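Local coordinates for protein UDP-N-Acetylenolpyruvylglucosamine Reductase (Thermus caldophilus, PDB 2GQT) that uses FAD and NADPH to reduce UDP-N-acetylenolpyruvylglucosamine to UDP-N-acetylmuramate, a step in building the peptidoglycan of the bacterial cell wall, at residues Arg43-Gly57 with Glu257-Pro268. Numbering follows the deposited sequence.
Sequences RVLGNGSNLLVLDEG and ELPLELEWEVWP. With FAD (flavin-adenine dinucleotide), chain C.
L51-V53 and E265-W267 run side by side as a two-stranded parallel sheet, joined by four backbone hydrogen bonds: E265 N to N50 O, L52 N to E265 O, W267 N to L52 O and L54 N to W267 O. It ties the C-terminal end of this MurB chain to its FAD-binding domain, right beside the loop G46-N50, whose backbone N-H groups bind the FAD diphosphate. W267 contributes the largest share of the buried surface. R43 lies across one face of the W267 indole, its methylene chain drawn out straight, putting R43 CD 3.8 Å from the centroid of the W267 six-membered ring in a CH-pi contact and R43 CZ 4.5 Å from that of the W267 five-membered ring in a cation-pi contact. The guanidinium is tilted 50° to the indole rather than stacked flat. R43 NH2 donates a hydrogen bond to P268 O of the terminal carboxylate, 3.1 Å, in the carbonyl plane and on a lone pair, while NE forms a salt bridge with E60. On the opposite face L51 CD1 sits 3.8 Å from the centroid of the W267 six-membered ring, and CD2 covers the pyrrole side, so the indole is clamped between leucine and arginine. On the face carrying L52 and V266 the contacts are apolar: L52 CD2 lies 3.8 Å from CE3 of W264, the residue just before the strand, and also meets V266 CG2, with L248 of helix 244-257 packed against L52. Back on the W267 face, E265 extends fully beyond CB, with CG anti to the backbone N (chi1 179°), which brings its carboxylate to the adenosine ribose. There OE1 accepts a hydrogen bond from FAD O3B, while V44 O takes one from the neighbouring O2B. The second carboxylate oxygen helps fix the indole: W267 NE1 donates to E265 OE2 at 3.1 Å, approaching from above the carboxylate plane.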
ATOM      1  N   ARG A  43      -5.836 -11.110   9.040  1.00 14.15           N
ATOM      2  CA  ARG A  43      -5.272 -10.362   7.925  1.00 13.95           C
ATOM      3  C   ARG A  43      -4.542  -9.167   8.532  1.00 13.42           C
ATOM      4  O   ARG A  43      -4.844  -8.770   9.658  1.00 14.38           O
ATOM      5  CB  ARG A  43      -6.381  -9.843   7.012  1.00 14.01           C
ATOM      6  CG  ARG A  43      -7.273 -10.913   6.403  1.00 15.70           C
ATOM      7  CD  ARG A  43      -8.362 -10.267   5.580  1.00 17.03           C
ATOM      8  NE  ARG A  43      -9.372 -11.232   5.165  1.00 17.84           N
ATOM      9  CZ  ARG A  43      -9.537 -11.670   3.923  1.00 18.63           C
ATOM     10  NH1 ARG A  43      -8.767 -11.232   2.933  1.00 20.20           N
ATOM     11  NH2 ARG A  43     -10.493 -12.549   3.673  1.00 18.95           N
ATOM     12  N   VAL A  44      -3.585  -8.599   7.806  1.00 12.04           N
ATOM     13  CA  VAL A  44      -2.910  -7.383   8.259  1.00 11.77           C
ATOM     14  C   VAL A  44      -3.353  -6.212   7.391  1.00 10.29           C
ATOM     15  O   VAL A  44      -3.374  -6.291   6.155  1.00 10.42           O
ATOM     16  CB  VAL A  44      -1.369  -7.506   8.226  1.00 12.53           C
ATOM     17  CG1 VAL A  44      -0.711  -6.264   8.827  1.00 12.98           C
ATOM     18  CG2 VAL A  44      -0.919  -8.741   8.962  1.00 14.64           C
ATOM     19  N   LEU A  45      -3.729  -5.125   8.052  1.00  9.11           N
ATOM     20  CA  LEU A  45      -4.092  -3.897   7.372  1.00  8.93           C
ATOM     21  C   LEU A  45      -2.982  -2.873   7.532  1.00  8.56           C
ATOM     22  O   LEU A  45      -2.569  -2.579   8.667  1.00  9.39           O
ATOM     23  CB  LEU A  45      -5.397  -3.353   7.956  1.00  8.72           C
ATOM     24  CG  LEU A  45      -5.898  -1.978   7.521  1.00  9.89           C
ATOM     25  CD1 LEU A  45      -6.323  -1.971   6.055  1.00 10.49           C
ATOM     26  CD2 LEU A  45      -7.031  -1.551   8.439  1.00 10.60           C
ATOM     27  N   GLY A  46      -2.500  -2.337   6.410  1.00  8.22           N
ATOM     28  CA  GLY A  46      -1.542  -1.230   6.428  1.00  8.31           C
ATOM     29  C   GLY A  46      -2.318   0.069   6.318  1.00  7.99           C
ATOM     30  O   GLY A  46      -3.300   0.273   7.032  1.00  8.80           O
ATOM     31  N   ASN A  47      -1.908   0.934   5.395  1.00  7.47           N
ATOM     32  CA  ASN A  47      -2.627   2.184   5.179  1.00  7.73           C
ATOM     33  C   ASN A  47      -3.880   2.039   4.307  1.00  7.75           C
ATOM     34  O   ASN A  47      -4.544   3.028   4.011  1.00  8.18           O
ATOM     35  CB  ASN A  47      -1.702   3.258   4.613  1.00  7.83           C
ATOM     36  CG  ASN A  47      -2.211   4.661   4.882  1.00  8.38           C
ATOM     37  OD1 ASN A  47      -2.703   4.959   5.976  1.00  8.95           O
ATOM     38  ND2 ASN A  47      -2.082   5.529   3.889  1.00  9.93           N
ATOM     39  N   GLY A  48      -4.206   0.811   3.904  1.00  7.48           N
ATOM     40  CA  GLY A  48      -5.410   0.559   3.124  1.00  7.75           C
ATOM     41  C   GLY A  48      -5.398   1.186   1.740  1.00  8.01           C
ATOM     42  O   GLY A  48      -6.476   1.447   1.197  1.00  8.10           O
ATOM     43  N   SER A  49      -4.208   1.416   1.162  1.00  7.91           N
ATOM     44  CA  SER A  49      -4.105   2.122  -0.109  1.00  8.82           C
ATOM     45  C   SER A  49      -4.066   1.217  -1.333  1.00  9.15           C
ATOM     46  O   SER A  49      -4.084   1.720  -2.450  1.00  9.96           O
ATOM     47  CB  SER A  49      -2.913   3.093  -0.119  1.00  8.89           C
ATOM     48  OG  SER A  49      -1.659   2.420  -0.093  1.00  9.23           O
ATOM     49  N   ASN A  50      -4.015  -0.101  -1.142  1.00  8.73           N
ATOM     50  CA  ASN A  50      -4.157  -1.015  -2.282  1.00  9.59           C
ATOM     51  C   ASN A  50      -5.349  -1.963  -2.178  1.00  9.57           C
ATOM     52  O   ASN A  50      -5.457  -2.914  -2.966  1.00 10.59           O
ATOM     53  CB  ASN A  50      -2.873  -1.811  -2.551  1.00 10.65           C
ATOM     54  CG  ASN A  50      -2.866  -2.448  -3.946  1.00 12.32           C
ATOM     55  OD1 ASN A  50      -2.604  -3.641  -4.103  1.00 15.79           O
ATOM     56  ND2 ASN A  50      -3.205  -1.657  -4.955  1.00 12.43           N
ATOM     57  N   LEU A  51      -6.255  -1.684  -1.242  1.00  9.77           N
ATOM     58  CA  LEU A  51      -7.368  -2.592  -0.959  1.00  9.99           C
ATOM     59  C   LEU A  51      -8.697  -2.139  -1.524  1.00  9.90           C
ATOM     60  O   LEU A  51      -9.103  -0.985  -1.348  1.00 10.05           O
ATOM     61  CB  LEU A  51      -7.546  -2.780   0.551  1.00 10.26           C
ATOM     62  CG  LEU A  51      -6.372  -3.439   1.283  1.00 11.89           C
ATOM     63  CD1 LEU A  51      -6.656  -3.503   2.765  1.00 13.08           C
ATOM     64  CD2 LEU A  51      -6.069  -4.828   0.755  1.00 13.57           C
ATOM     65  N   LEU A  52      -9.364  -3.075  -2.187  1.00  9.85           N
ATOM     66  CA  LEU A  52     -10.782  -2.957  -2.494  1.00 10.58           C
ATOM     67  C   LEU A  52     -11.526  -3.920  -1.560  1.00 10.56           C
ATOM     68  O   LEU A  52     -11.503  -5.126  -1.753  1.00 11.37           O
ATOM     69  CB  LEU A  52     -11.045  -3.301  -3.965  1.00 10.75           C
ATOM     70  CG  LEU A  52     -12.502  -3.419  -4.420  1.00 11.95           C
ATOM     71  CD1 LEU A  52     -13.311  -2.199  -4.030  1.00 13.10           C
ATOM     72  CD2 LEU A  52     -12.587  -3.674  -5.914  1.00 12.20           C
ATOM     73  N   VAL A  53     -12.142  -3.377  -0.520  1.00 10.63           N
ATOM     74  CA  VAL A  53     -12.829  -4.199   0.468  1.00 11.04           C
ATOM     75  C   VAL A  53     -14.302  -4.217   0.132  1.00 11.71           C
ATOM     76  O   VAL A  53     -14.918  -3.167  -0.024  1.00 11.54           O
ATOM     77  CB  VAL A  53     -12.599  -3.686   1.906  1.00 10.91           C
ATOM     78  CG1 VAL A  53     -13.323  -4.592   2.906  1.00 10.70           C
ATOM     79  CG2 VAL A  53     -11.103  -3.626   2.210  1.00 11.74           C
ATOM     80  N   LEU A  54     -14.850  -5.422   0.005  1.00 12.76           N
ATOM     81  CA  LEU A  54     -16.240  -5.592  -0.388  1.00 13.74           C
ATOM     82  C   LEU A  54     -17.199  -5.164   0.718  1.00 13.75           C
ATOM     83  O   LEU A  54     -16.816  -5.025   1.891  1.00 13.55           O
ATOM     84  CB  LEU A  54     -16.488  -7.014  -0.917  1.00 14.19           C
ATOM     85  CG  LEU A  54     -15.638  -7.364  -2.156  1.00 15.49           C
ATOM     86  CD1 LEU A  54     -16.139  -8.599  -2.862  1.00 16.99           C
ATOM     87  CD2 LEU A  54     -15.535  -6.205  -3.151  1.00 16.69           C
ATOM     88  N   ASP A  55     -18.445  -4.926   0.327  1.00 14.19           N
ATOM     89  CA  ASP A  55     -19.424  -4.328   1.218  1.00 15.26           C
ATOM     90  C   ASP A  55     -19.774  -5.236   2.390  1.00 15.18           C
ATOM     91  O   ASP A  55     -20.228  -4.752   3.420  1.00 14.86           O
ATOM     92  CB  ASP A  55     -20.671  -3.936   0.423  1.00 15.78           C
ATOM     93  CG  ASP A  55     -20.372  -2.907  -0.663  1.00 16.62           C
ATOM     94  OD1 ASP A  55     -19.729  -1.877  -0.348  1.00 16.61           O
ATOM     95  OD2 ASP A  55     -20.768  -3.132  -1.835  1.00 17.16           O
ATOM     96  N   GLU A  56     -19.524  -6.537   2.247  1.00 15.47           N
ATOM     97  CA  GLU A  56     -19.760  -7.504   3.329  1.00 16.43           C
ATOM     98  C   GLU A  56     -18.628  -7.550   4.367  1.00 16.07           C
ATOM     99  O   GLU A  56     -18.762  -8.192   5.410  1.00 16.64           O
ATOM    100  CB  GLU A  56     -20.050  -8.914   2.778  1.00 16.73           C
ATOM    101  CG  GLU A  56     -18.912  -9.574   1.977  1.00 17.94           C
ATOM    102  CD  GLU A  56     -19.068  -9.413   0.474  1.00 18.18           C
ATOM    103  OE1 GLU A  56     -18.806 -10.397  -0.256  1.00 18.97           O
ATOM    104  OE2 GLU A  56     -19.457  -8.313   0.027  1.00 17.41           O
ATOM    105  N   GLY A  57     -17.520  -6.865   4.085  1.00 15.84           N
ATOM    106  CA  GLY A  57     -16.361  -6.873   4.981  1.00 15.48           C
ATOM    107  C   GLY A  57     -15.657  -8.220   5.031  1.00 15.12           C
ATOM    108  O   GLY A  57     -15.756  -9.019   4.092  1.00 14.86           O
ATOM    109  N   GLU A 257     -13.917  -4.188 -22.310  1.00 12.65           N
ATOM    110  CA  GLU A 257     -13.229  -3.489 -23.407  1.00 12.59           C
ATOM    111  C   GLU A 257     -11.743  -3.776 -23.558  1.00 13.26           C
ATOM    112  O   GLU A 257     -11.206  -3.686 -24.671  1.00 13.49           O
ATOM    113  CB  GLU A 257     -13.370  -1.977 -23.238  1.00 12.02           C
ATOM    114  CG  GLU A 257     -14.800  -1.478 -23.231  1.00 11.50           C
ATOM    115  CD  GLU A 257     -15.574  -1.935 -24.458  1.00 11.22           C
ATOM    116  OE1 GLU A 257     -15.131  -1.651 -25.586  1.00 12.17           O
ATOM    117  OE2 GLU A 257     -16.623  -2.569 -24.281  1.00 12.51           O
ATOM    118  N   LEU A 258     -11.083  -4.079 -22.440  1.00 14.19           N
ATOM    119  CA  LEU A 258      -9.627  -4.225 -22.385  1.00 15.21           C
ATOM    120  C   LEU A 258      -9.258  -5.401 -21.480  1.00 15.81           C
ATOM    121  O   LEU A 258      -9.761  -5.494 -20.368  1.00 15.48           O
ATOM    122  CB  LEU A 258      -8.977  -2.940 -21.856  1.00 15.25           C
ATOM    123  CG  LEU A 258      -9.035  -1.679 -22.728  1.00 15.16           C
ATOM    124  CD1 LEU A 258      -8.874  -0.425 -21.887  1.00 16.40           C
ATOM    125  CD2 LEU A 258      -7.992  -1.747 -23.846  1.00 16.05           C
ATOM    126  N   PRO A 259      -8.400  -6.322 -21.969  1.00 16.78           N
ATOM    127  CA  PRO A 259      -7.959  -7.432 -21.121  1.00 17.47           C
ATOM    128  C   PRO A 259      -6.985  -6.986 -20.013  1.00 17.86           C
ATOM    129  O   PRO A 259      -5.795  -7.322 -20.040  1.00 18.96           O
ATOM    130  CB  PRO A 259      -7.274  -8.375 -22.114  1.00 17.57           C
ATOM    131  CG  PRO A 259      -6.765  -7.478 -23.175  1.00 17.48           C
ATOM    132  CD  PRO A 259      -7.798  -6.393 -23.316  1.00 16.70           C
ATOM    133  N   LEU A 260      -7.499  -6.231 -19.044  1.00 17.18           N
ATOM    134  CA  LEU A 260      -6.688  -5.731 -17.934  1.00 16.86           C
ATOM    135  C   LEU A 260      -6.960  -6.508 -16.650  1.00 16.10           C
ATOM    136  O   LEU A 260      -8.102  -6.884 -16.376  1.00 16.04           O
ATOM    137  CB  LEU A 260      -6.963  -4.242 -17.707  1.00 16.53           C
ATOM    138  CG  LEU A 260      -6.576  -3.248 -18.811  1.00 17.90           C
ATOM    139  CD1 LEU A 260      -7.074  -1.854 -18.481  1.00 17.70           C
ATOM    140  CD2 LEU A 260      -5.073  -3.237 -19.036  1.00 19.08           C
ATOM    141  N   GLU A 261      -5.902  -6.746 -15.871  1.00 16.15           N
ATOM    142  CA  GLU A 261      -6.018  -7.387 -14.559  1.00 15.46           C
ATOM    143  C   GLU A 261      -5.921  -6.324 -13.470  1.00 14.82           C
ATOM    144  O   GLU A 261      -5.211  -5.328 -13.629  1.00 14.29           O
ATOM    145  CB  GLU A 261      -4.933  -8.462 -14.361  1.00 16.23           C
ATOM    146  CG  GLU A 261      -5.061  -9.697 -15.269  1.00 18.29           C
ATOM    147  CD  GLU A 261      -6.284 -10.560 -14.965  1.00 20.94           C
ATOM    148  OE1 GLU A 261      -6.622 -10.750 -13.774  1.00 22.28           O
ATOM    149  OE2 GLU A 261      -6.909 -11.063 -15.926  1.00 23.24           O
ATOM    150  N   LEU A 262      -6.634  -6.543 -12.367  1.00 14.40           N
ATOM    151  CA  LEU A 262      -6.602  -5.627 -11.227  1.00 14.77           C
ATOM    152  C   LEU A 262      -5.247  -5.585 -10.546  1.00 14.83           C
ATOM    153  O   LEU A 262      -4.616  -6.623 -10.325  1.00 15.23           O
ATOM    154  CB  LEU A 262      -7.644  -6.023 -10.187  1.00 15.60           C
ATOM    155  CG  LEU A 262      -9.071  -5.522 -10.352  1.00 15.70           C
ATOM    156  CD1 LEU A 262      -9.893  -6.011  -9.174  1.00 15.92           C
ATOM    157  CD2 LEU A 262      -9.113  -3.999 -10.442  1.00 15.47           C
ATOM    158  N   GLU A 263      -4.815  -4.378 -10.213  1.00 15.01           N
ATOM    159  CA  GLU A 263      -3.654  -4.170  -9.353  1.00 15.55           C
ATOM    160  C   GLU A 263      -4.090  -4.244  -7.882  1.00 15.00           C
ATOM    161  O   GLU A 263      -3.347  -4.740  -7.030  1.00 14.30           O
ATOM    162  CB  GLU A 263      -3.006  -2.823  -9.676  1.00 16.63           C
ATOM    163  CG  GLU A 263      -1.802  -2.441  -8.818  1.00 20.42           C
ATOM    164  CD  GLU A 263      -0.525  -3.212  -9.147  1.00 23.98           C
ATOM    165  OE1 GLU A 263      -0.569  -4.179  -9.930  1.00 25.77           O
ATOM    166  OE2 GLU A 263       0.538  -2.856  -8.599  1.00 27.47           O
ATOM    167  N   TRP A 264      -5.300  -3.761  -7.591  1.00 14.27           N
ATOM    168  CA  TRP A 264      -5.839  -3.829  -6.233  1.00 14.07           C
ATOM    169  C   TRP A 264      -5.994  -5.252  -5.761  1.00 13.87           C
ATOM    170  O   TRP A 264      -6.271  -6.153  -6.552  1.00 14.44           O
ATOM    171  CB  TRP A 264      -7.231  -3.226  -6.138  1.00 15.16           C
ATOM    172  CG  TRP A 264      -7.350  -1.823  -6.507  1.00 16.54           C
ATOM    173  CD1 TRP A 264      -6.428  -0.834  -6.340  1.00 18.43           C
ATOM    174  CD2 TRP A 264      -8.500  -1.214  -7.084  1.00 17.26           C
ATOM    175  NE1 TRP A 264      -6.931   0.360  -6.805  1.00 19.29           N
ATOM    176  CE2 TRP A 264      -8.209   0.152  -7.256  1.00 18.48           C
ATOM    177  CE3 TRP A 264      -9.752  -1.699  -7.480  1.00 16.76           C
ATOM    178  CZ2 TRP A 264      -9.120   1.039  -7.818  1.00 17.93           C
ATOM    179  CZ3 TRP A 264     -10.656  -0.820  -8.031  1.00 17.63           C
ATOM    180  CH2 TRP A 264     -10.341   0.536  -8.188  1.00 17.28           C
ATOM    181  N   GLU A 265      -5.863  -5.436  -4.457  1.00 13.31           N
ATOM    182  CA  GLU A 265      -6.248  -6.674  -3.822  1.00 13.51           C
ATOM    183  C   GLU A 265      -7.652  -6.532  -3.272  1.00 13.15           C
ATOM    184  O   GLU A 265      -7.973  -5.530  -2.625  1.00 12.58           O
ATOM    185  CB  GLU A 265      -5.293  -6.977  -2.689  1.00 13.84           C
ATOM    186  CG  GLU A 265      -5.615  -8.249  -1.937  1.00 14.48           C
ATOM    187  CD  GLU A 265      -4.616  -8.543  -0.842  1.00 15.90           C
ATOM    188  OE1 GLU A 265      -3.532  -7.918  -0.831  1.00 16.46           O
ATOM    189  OE2 GLU A 265      -4.918  -9.408   0.004  1.00 18.15           O
ATOM    190  N   VAL A 266      -8.479  -7.539  -3.533  1.00 13.11           N
ATOM    191  CA  VAL A 266      -9.856  -7.580  -3.070  1.00 13.56           C
ATOM    192  C   VAL A 266      -9.944  -8.386  -1.770  1.00 13.60           C
ATOM    193  O   VAL A 266      -9.398  -9.484  -1.671  1.00 14.40           O
ATOM    194  CB  VAL A 266     -10.806  -8.184  -4.141  1.00 13.58           C
ATOM    195  CG1 VAL A 266     -12.230  -8.265  -3.614  1.00 14.33           C
ATOM    196  CG2 VAL A 266     -10.759  -7.364  -5.433  1.00 14.82           C
ATOM    197  N   TRP A 267     -10.615  -7.809  -0.775  1.00 13.64           N
ATOM    198  CA  TRP A 267     -10.982  -8.491   0.464  1.00 14.05           C
ATOM    199  C   TRP A 267     -12.504  -8.603   0.484  1.00 15.03           C
ATOM    200  O   TRP A 267     -13.181  -7.649   0.134  1.00 14.57           O
ATOM    201  CB  TRP A 267     -10.553  -7.645   1.659  1.00 13.73           C
ATOM    202  CG  TRP A 267      -9.110  -7.718   2.030  1.00 12.90           C
ATOM    203  CD1 TRP A 267      -8.080  -8.249   1.298  1.00 12.86           C
ATOM    204  CD2 TRP A 267      -8.526  -7.196   3.226  1.00 12.61           C
ATOM    205  NE1 TRP A 267      -6.898  -8.115   1.988  1.00 13.21           N
ATOM    206  CE2 TRP A 267      -7.145  -7.468   3.172  1.00 13.03           C
ATOM    207  CE3 TRP A 267      -9.045  -6.534   4.348  1.00 12.29           C
ATOM    208  CZ2 TRP A 267      -6.268  -7.093   4.198  1.00 13.23           C
ATOM    209  CZ3 TRP A 267      -8.178  -6.170   5.370  1.00 12.90           C
ATOM    210  CH2 TRP A 267      -6.804  -6.453   5.288  1.00 13.09           C
ATOM    211  N   PRO A 268     -13.061  -9.756   0.919  1.00 16.44           N
ATOM    212  CA  PRO A 268     -12.376 -10.953   1.404  1.00 18.10           C
ATOM    213  C   PRO A 268     -11.696 -11.734   0.292  1.00 19.20           C
ATOM    214  O   PRO A 268     -10.895 -12.622   0.574  1.00 20.97           O
ATOM    215  CB  PRO A 268     -13.510 -11.784   2.020  1.00 18.39           C
ATOM    216  CG  PRO A 268     -14.727 -11.347   1.351  1.00 18.20           C
ATOM    217  CD  PRO A 268     -14.529  -9.911   0.956  1.00 16.87           C
ATOM    218  OXT PRO A 268     -11.909 -11.484  -0.897  1.00 19.87           O
TER
HETATM  219  PA  FAD C 601      -2.670  -2.059   2.375  1.00  6.88           P
HETATM  220  O1A FAD C 601      -3.423  -1.546   1.221  1.00  7.23           O
HETATM  221  O2A FAD C 601      -3.160  -1.821   3.751  1.00  6.86           O
HETATM  222  O5B FAD C 601      -2.418  -3.619   2.233  1.00  7.10           O
HETATM  223  C5B FAD C 601      -1.922  -4.141   0.994  1.00  8.23           C
HETATM  224  C4B FAD C 601      -1.427  -5.557   1.193  1.00  8.05           C
HETATM  225  O4B FAD C 601      -0.295  -5.527   2.086  1.00  7.34           O
HETATM  226  C3B FAD C 601      -2.455  -6.502   1.832  1.00  8.81           C
HETATM  227  O3B FAD C 601      -2.212  -7.815   1.324  1.00 10.30           O
HETATM  228  C2B FAD C 601      -2.086  -6.430   3.309  1.00  8.26           C
HETATM  229  O2B FAD C 601      -2.495  -7.596   4.024  1.00  8.97           O
HETATM  230  C1B FAD C 601      -0.576  -6.381   3.223  1.00  8.04           C
HETATM  231  N9A FAD C 601       0.110  -5.803   4.398  1.00  7.32           N
HETATM  232  C8A FAD C 601      -0.046  -4.565   4.893  1.00  7.52           C
HETATM  233  N7A FAD C 601       0.767  -4.413   5.942  1.00  7.47           N
HETATM  234  C5A FAD C 601       1.462  -5.545   6.097  1.00  7.00           C
HETATM  235  C6A FAD C 601       2.426  -5.999   7.005  1.00  6.91           C
HETATM  236  N6A FAD C 601       2.907  -5.236   7.995  1.00  8.04           N
HETATM  237  N1A FAD C 601       2.908  -7.249   6.856  1.00  8.05           N
HETATM  238  C2A FAD C 601       2.462  -8.054   5.881  1.00  8.65           C
HETATM  239  N3A FAD C 601       1.536  -7.680   5.002  1.00  8.09           N
HETATM  240  C4A FAD C 601       1.033  -6.435   5.113  1.00  7.09           C
HETATM  241  N1  FAD C 601       1.857   1.471  -5.461  1.00 10.78           N
HETATM  242  C2  FAD C 601       3.082   1.408  -6.091  1.00 10.76           C
HETATM  243  O2  FAD C 601       3.698   0.352  -6.118  1.00 11.23           O
HETATM  244  N3  FAD C 601       3.600   2.537  -6.718  1.00 10.66           N
HETATM  245  C4  FAD C 601       2.926   3.752  -6.708  1.00 10.75           C
HETATM  246  O4  FAD C 601       3.422   4.736  -7.266  1.00 11.26           O
HETATM  247  C4X FAD C 601       1.694   3.809  -6.059  1.00 10.21           C
HETATM  248  N5  FAD C 601       0.978   5.003  -6.033  1.00 11.95           N
HETATM  249  C5X FAD C 601      -0.227   5.067  -5.322  1.00 11.12           C
HETATM  250  C6  FAD C 601      -0.903   6.285  -5.244  1.00 11.84           C
HETATM  251  C7  FAD C 601      -2.096   6.391  -4.536  1.00 12.13           C
HETATM  252  C7M FAD C 601      -2.813   7.743  -4.454  1.00 13.44           C
HETATM  253  C8  FAD C 601      -2.619   5.255  -3.908  1.00 11.92           C
HETATM  254  C8M FAD C 601      -3.937   5.349  -3.127  1.00 12.56           C
HETATM  255  C9  FAD C 601      -1.948   4.037  -3.994  1.00 11.32           C
HETATM  256  C9A FAD C 601      -0.749   3.927  -4.698  1.00 11.55           C
HETATM  257  N10 FAD C 601      -0.062   2.705  -4.792  1.00 10.88           N
HETATM  258  C10 FAD C 601       1.169   2.668  -5.443  1.00 10.28           C
HETATM  259  C1' FAD C 601      -0.618   1.442  -4.239  1.00  9.70           C
HETATM  260  C2' FAD C 601      -0.288   1.258  -2.749  1.00  9.86           C
HETATM  261  O2' FAD C 601       0.071   2.516  -2.144  1.00  9.75           O
HETATM  262  C3' FAD C 601       0.858   0.270  -2.521  1.00  9.30           C
HETATM  263  O3' FAD C 601       0.486  -1.024  -3.016  1.00 10.00           O
HETATM  264  C4' FAD C 601       1.254   0.190  -1.041  1.00  9.36           C
HETATM  265  O4' FAD C 601       2.459  -0.569  -0.918  1.00 10.41           O
HETATM  266  C5' FAD C 601       0.179  -0.431  -0.154  1.00  8.62           C
HETATM  267  O5' FAD C 601       0.602  -0.250   1.198  1.00  7.88           O
HETATM  268  P   FAD C 601      -0.491  -0.104   2.351  1.00  7.79           P
HETATM  269  O1P FAD C 601       0.255   0.018   3.619  1.00  7.60           O
HETATM  270  O2P FAD C 601      -1.517   0.904   2.010  1.00  7.81           O
HETATM  271  O3P FAD C 601      -1.119  -1.581   2.286  1.00  7.28           O